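Local coordinates for protein lantibiotic dehydratase (Microbispora corallina, PDB 5EHK) that probably dehydrates serine and threonine residues of the precursor peptide of the lantibiotic NAI-107, using glutamyl-tRNA as the activating substrate, at residues 572-586 and 636-649. Residues are numbered along the deposited sequence; the frame is centred on the assembly and turned at random.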
loop_
_atom_site.group_PDB
_atom_site.type_symbol
_atom_site.label_atom_id
_atom_site.label_comp_id
_atom_site.label_asym_id
_atom_site.label_seq_id
_atom_site.Cartn_x
_atom_site.Cartn_y
_atom_site.Cartn_z
ATOM N N PHE A 572 -14.221 20.827 22.497
ATOM C CA PHE A 572 -15.227 20.378 21.529
ATOM C C PHE A 572 -16.310 19.480 22.144
ATOM O O PHE A 572 -16.101 18.847 23.184
ATOM C CB PHE A 572 -14.550 19.616 20.399
ATOM C CG PHE A 572 -13.909 18.352 20.850
ATOM C CD1 PHE A 572 -14.655 17.195 20.996
ATOM C CD2 PHE A 572 -12.563 18.325 21.161
ATOM C CE1 PHE A 572 -14.070 16.033 21.444
ATOM C CE2 PHE A 572 -11.965 17.175 21.600
ATOM C CZ PHE A 572 -12.714 16.020 21.741
ATOM N N ILE A 573 -17.454 19.380 21.482
ATOM C CA ILE A 573 -18.463 18.448 21.949
ATOM C C ILE A 573 -18.150 17.036 21.463
ATOM O O ILE A 573 -17.991 16.799 20.276
ATOM C CB ILE A 573 -19.892 18.875 21.542
ATOM C CG1 ILE A 573 -20.910 17.938 22.198
ATOM C CG2 ILE A 573 -20.047 18.894 20.029
ATOM C CD1 ILE A 573 -20.914 18.010 23.719
ATOM N N PRO A 574 -18.001 16.091 22.393
ATOM C CA PRO A 574 -17.652 14.759 21.880
ATOM C C PRO A 574 -18.843 14.074 21.211
ATOM O O PRO A 574 -19.986 14.437 21.481
ATOM C CB PRO A 574 -17.210 14.007 23.142
ATOM C CG PRO A 574 -16.824 15.097 24.138
ATOM C CD PRO A 574 -17.776 16.217 23.847
ATOM N N ARG A 575 -18.569 13.093 20.353
ATOM C CA ARG A 575 -19.589 12.457 19.519
ATOM C C ARG A 575 -20.470 11.531 20.348
ATOM O O ARG A 575 -21.653 11.377 20.069
ATOM C CB ARG A 575 -18.939 11.693 18.364
ATOM C CG ARG A 575 -19.861 11.367 17.186
ATOM C CD ARG A 575 -20.677 12.590 16.731
ATOM N NE ARG A 575 -20.036 13.355 15.660
ATOM C CZ ARG A 575 -19.355 14.496 15.820
ATOM N NH1 ARG A 575 -19.195 15.060 17.024
ATOM N NH2 ARG A 575 -18.825 15.069 14.749
ATOM N N SER A 576 -19.889 10.916 21.370
ATOM C CA SER A 576 -20.640 10.038 22.258
ATOM C C SER A 576 -20.848 10.660 23.646
ATOM O O SER A 576 -20.009 11.433 24.136
ATOM C CB SER A 576 -19.950 8.679 22.378
ATOM O OG SER A 576 -19.043 8.643 23.460
ATOM N N GLY A 577 -21.978 10.321 24.263
ATOM C CA GLY A 577 -22.362 10.840 25.566
ATOM C C GLY A 577 -21.473 10.333 26.693
ATOM O O GLY A 577 -21.415 10.935 27.769
ATOM N N ARG A 578 -20.806 9.203 26.469
ATOM C CA ARG A 578 -19.843 8.706 27.445
ATOM C C ARG A 578 -18.641 9.654 27.547
ATOM O O ARG A 578 -18.262 10.086 28.633
ATOM C CB ARG A 578 -19.321 7.332 27.028
ATOM C CG ARG A 578 -18.357 6.715 28.038
ATOM C CD ARG A 578 -18.591 5.214 28.180
ATOM N NE ARG A 578 -18.291 4.492 26.937
ATOM C CZ ARG A 578 -18.850 3.338 26.570
ATOM N NH1 ARG A 578 -19.775 2.765 27.336
ATOM N NH2 ARG A 578 -18.492 2.761 25.425
ATOM N N ALA A 579 -18.062 9.995 26.403
ATOM C CA ALA A 579 -16.919 10.897 26.377
ATOM C C ALA A 579 -17.345 12.296 26.749
ATOM O O ALA A 579 -16.548 13.079 27.258
ATOM C CB ALA A 579 -16.221 10.878 25.031
ATOM N N ALA A 580 -18.600 12.622 26.480
ATOM C CA ALA A 580 -19.062 13.973 26.762
ATOM C C ALA A 580 -19.018 14.215 28.271
ATOM O O ALA A 580 -18.745 15.332 28.721
ATOM C CB ALA A 580 -20.458 14.201 26.195
ATOM N N ASN A 581 -19.241 13.151 29.046
ATOM C CA ASN A 581 -19.139 13.229 30.507
ATOM C C ASN A 581 -17.704 13.386 30.994
ATOM O O ASN A 581 -17.483 13.682 32.163
ATOM C CB ASN A 581 -19.726 11.976 31.159
ATOM C CG ASN A 581 -21.235 11.963 31.151
ATOM O OD1 ASN A 581 -21.876 12.994 31.374
ATOM N ND2 ASN A 581 -21.816 10.802 30.864
ATOM N N LEU A 582 -16.735 13.203 30.101
ATOM C CA LEU A 582 -15.325 13.258 30.485
ATOM C C LEU A 582 -14.615 14.501 29.968
ATOM O O LEU A 582 -13.393 14.543 29.889
ATOM C CB LEU A 582 -14.593 12.001 30.014
ATOM C CG LEU A 582 -15.226 10.657 30.382
ATOM C CD1 LEU A 582 -14.407 9.516 29.827
ATOM C CD2 LEU A 582 -15.362 10.527 31.898
ATOM N N ALA A 583 -15.394 15.506 29.599
ATOM C CA ALA A 583 -14.848 16.658 28.909
ATOM C C ALA A 583 -15.016 17.921 29.732
ATOM O O ALA A 583 -14.792 19.023 29.228
ATOM C CB ALA A 583 -15.463 16.815 27.519
ATOM N N HIS A 584 -15.441 17.765 30.984
ATOM C CA HIS A 584 -15.549 18.902 31.907
ATOM C C HIS A 584 -14.183 19.314 32.447
ATOM O O HIS A 584 -13.880 19.099 33.612
ATOM C CB HIS A 584 -16.483 18.541 33.050
ATOM C CG HIS A 584 -17.858 18.194 32.590
ATOM N ND1 HIS A 584 -18.656 19.091 31.917
ATOM C CD2 HIS A 584 -18.556 17.034 32.649
ATOM C CE1 HIS A 584 -19.801 18.507 31.605
ATOM N NE2 HIS A 584 -19.764 17.257 32.035
ATOM N N THR A 585 -13.376 19.945 31.598
ATOM C CA THR A 585 -11.968 20.119 31.867
ATOM C C THR A 585 -11.549 21.538 31.581
ATOM O O THR A 585 -11.817 22.051 30.521
ATOM C CB THR A 585 -11.192 19.196 30.968
ATOM O OG1 THR A 585 -11.422 19.577 29.611
ATOM C CG2 THR A 585 -11.672 17.765 31.160
ATOM N N PRO A 586 -10.885 22.184 32.540
ATOM C CA PRO A 586 -10.631 23.619 32.423
ATOM C C PRO A 586 -9.504 23.971 31.464
ATOM O O PRO A 586 -8.592 23.178 31.223
ATOM C CB PRO A 586 -10.250 24.020 33.853
ATOM C CG PRO A 586 -9.658 22.787 34.445
ATOM C CD PRO A 586 -10.340 21.615 33.787
ATOM N N PRO A 636 -6.719 19.637 26.718
ATOM C CA PRO A 636 -6.482 19.461 28.155
ATOM C C PRO A 636 -7.360 18.417 28.826
ATOM O O PRO A 636 -7.629 18.555 30.015
ATOM C CB PRO A 636 -6.851 20.828 28.732
ATOM C CG PRO A 636 -6.869 21.760 27.574
ATOM C CD PRO A 636 -7.339 20.940 26.432
ATOM N N ASN A 637 -7.759 17.381 28.099
ATOM C CA ASN A 637 -8.440 16.249 28.692
ATOM C C ASN A 637 -8.005 14.947 28.008
ATOM O O ASN A 637 -7.129 14.947 27.150
ATOM C CB ASN A 637 -9.940 16.424 28.570
ATOM C CG ASN A 637 -10.410 16.468 27.125
ATOM O OD1 ASN A 637 -10.171 15.527 26.337
ATOM N ND2 ASN A 637 -11.061 17.567 26.755
ATOM N N MET A 638 -8.647 13.846 28.366
ATOM C CA MET A 638 -8.294 12.574 27.795
ATOM C C MET A 638 -9.392 12.027 26.882
ATOM O O MET A 638 -9.448 10.828 26.601
ATOM C CB MET A 638 -7.943 11.582 28.896
ATOM C CG MET A 638 -6.670 11.921 29.609
ATOM S SD MET A 638 -5.217 11.793 28.533
ATOM C CE MET A 638 -5.194 10.049 28.170
ATOM N N VAL A 639 -10.260 12.899 26.389
ATOM C CA VAL A 639 -11.167 12.458 25.340
ATOM C C VAL A 639 -10.410 12.251 24.031
ATOM O O VAL A 639 -9.582 13.068 23.633
ATOM C CB VAL A 639 -12.338 13.416 25.182
ATOM C CG1 VAL A 639 -13.300 12.919 24.111
ATOM C CG2 VAL A 639 -13.014 13.568 26.525
ATOM N N SER A 640 -10.685 11.136 23.381
ATOM C CA SER A 640 -9.976 10.745 22.174
ATOM C C SER A 640 -10.377 11.578 20.965
ATOM O O SER A 640 -11.479 11.395 20.434
ATOM C CB SER A 640 -10.303 9.293 21.853
ATOM O OG SER A 640 -9.760 8.931 20.595
ATOM N N ALA A 641 -9.493 12.455 20.493
ATOM C CA ALA A 641 -9.820 13.255 19.310
ATOM C C ALA A 641 -10.137 12.366 18.084
ATOM O O ALA A 641 -11.045 12.661 17.301
ATOM C CB ALA A 641 -8.707 14.246 18.997
ATOM N N PHE A 642 -9.394 11.267 17.958
ATOM C CA PHE A 642 -9.549 10.317 16.866
ATOM C C PHE A 642 -10.982 9.796 16.783
ATOM O O PHE A 642 -11.617 9.817 15.727
ATOM C CB PHE A 642 -8.543 9.181 17.065
ATOM C CG PHE A 642 -8.697 8.027 16.118
ATOM C CD1 PHE A 642 -8.222 8.112 14.806
ATOM C CD2 PHE A 642 -9.285 6.835 16.551
ATOM C CE1 PHE A 642 -8.341 7.030 13.930
ATOM C CE2 PHE A 642 -9.409 5.740 15.680
ATOM C CZ PHE A 642 -8.933 5.842 14.369
ATOM N N ALA A 643 -11.503 9.362 17.914
ATOM C CA ALA A 643 -12.798 8.715 17.928
ATOM C C ALA A 643 -13.953 9.650 18.191
ATOM O O ALA A 643 -15.070 9.331 17.865
ATOM C CB ALA A 643 -12.805 7.575 18.948
ATOM N N GLN A 644 -13.699 10.789 18.813
ATOM C CA GLN A 644 -14.789 11.563 19.373
ATOM C C GLN A 644 -14.862 12.988 18.894
ATOM O O GLN A 644 -15.767 13.705 19.320
ATOM C CB GLN A 644 -14.693 11.624 20.890
ATOM C CG GLN A 644 -14.600 10.305 21.560
ATOM C CD GLN A 644 -15.836 9.465 21.343
ATOM O OE1 GLN A 644 -16.956 9.988 21.192
ATOM N NE2 GLN A 644 -15.642 8.145 21.323
ATOM N N ALA A 645 -13.879 13.453 18.116
ATOM C CA ALA A 645 -13.836 14.896 17.798
ATOM C C ALA A 645 -14.223 15.287 16.389
ATOM O O ALA A 645 -13.787 14.659 15.419
ATOM C CB ALA A 645 -12.481 15.490 18.135
ATOM N N PRO A 646 -15.009 16.365 16.272
ATOM C CA PRO A 646 -15.229 16.975 14.956
ATOM C C PRO A 646 -13.886 17.277 14.299
ATOM O O PRO A 646 -12.936 17.645 15.018
ATOM C CB PRO A 646 -16.012 18.275 15.286
ATOM C CG PRO A 646 -15.859 18.488 16.751
ATOM C CD PRO A 646 -15.692 17.105 17.352
ATOM N N ASN A 647 -13.794 17.097 12.978
ATOM C CA ASN A 647 -12.512 17.238 12.277
ATOM C C ASN A 647 -11.658 18.478 12.585
ATOM O O ASN A 647 -10.457 18.348 12.832
ATOM C CB ASN A 647 -12.664 17.054 10.761
ATOM C CG ASN A 647 -13.021 15.636 10.382
ATOM O OD1 ASN A 647 -12.895 14.711 11.192
ATOM N ND2 ASN A 647 -13.475 15.451 9.143
ATOM N N PRO A 648 -12.260 19.670 12.595
ATOM C CA PRO A 648 -11.375 20.810 12.844
ATOM C C PRO A 648 -10.725 20.738 14.219
ATOM O O PRO A 648 -9.544 21.078 14.369
ATOM C CB PRO A 648 -12.322 22.015 12.762
ATOM C CG PRO A 648 -13.461 21.534 11.921
ATOM C CD PRO A 648 -13.627 20.086 12.249
ATOM N N ALA A 649 -11.498 20.284 15.197
ATOM C CA ALA A 649 -11.016 20.114 16.552
ATOM C C ALA A 649 -9.862 19.139 16.540
ATOM O O ALA A 649 -8.819 19.389 17.146
ATOM C CB ALA A 649 -12.134 19.593 17.458
HETATM O O HOH W 1 -13.275 18.856 24.693
HETATM O O HOH W 2 -11.128 13.707 30.288
#
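The ring of Phe572 carries the methyl group of Ala645 over the centre of one face, a CH-pi contact with CB 3.7 Å from the centroid; above the opposite face, displaced toward the rim, sits a water. Pro646 CD, Ala649 CB and Val639 CG1 approach the ring obliquely. With chi1 at 65°, CG lies between the backbone N and carbonyl carbon of Phe572, which turns the ring in against Ala645, Pro646 and Ala649. At the Arg575 guanidinium, Ile573 O lies in plane at the edge, while Pro646 CD comes in obliquely, 4.1 Å from NH1; Trp443 adds a cation-pi contact.

Gln644 then ties the two segments together with both its carbonyls. Its backbone O takes a weak hydrogen bond from Arg575 N at 3.0 Å, and Pro574 CA makes a CA-H...O contact with the same oxygen. The side chain, bent at chi2 (-63°), folds across Ala579 CB and brings OE1 to Ser576 N at 3.1 Å, the donor lying nearly in line with the C=O. Ser576 OG gives OE1 a weak second hydrogen bond, and also caps helix 577-580 by accepting weakly from Ala579 N.

Val639 sits between the Phe572 ring and helix 577-580: CG1 meets Ala579 CB at 3.7 Å, and CG2 packs by Leu582 CB and Ala583 CB. Farther along, Thr585 CG2 lies 3.4 Å from Asn637 CB, and Asn637 OD1 closes an Asx turn onto Val639 N. Water joins Asn637 ND2 to Phe572 N.

The contact thus packs together the connections leaving neighbouring parallel strands 566-572 and 629-634 within the N-terminal dehydratase region. Most of the touching side chains meet through apolar packing, while Gln644 supplies acceptors for the backbone N-H groups of Arg575, weakly, and Ser576, just before helix 577-580, and so probably helps hold the two connections together.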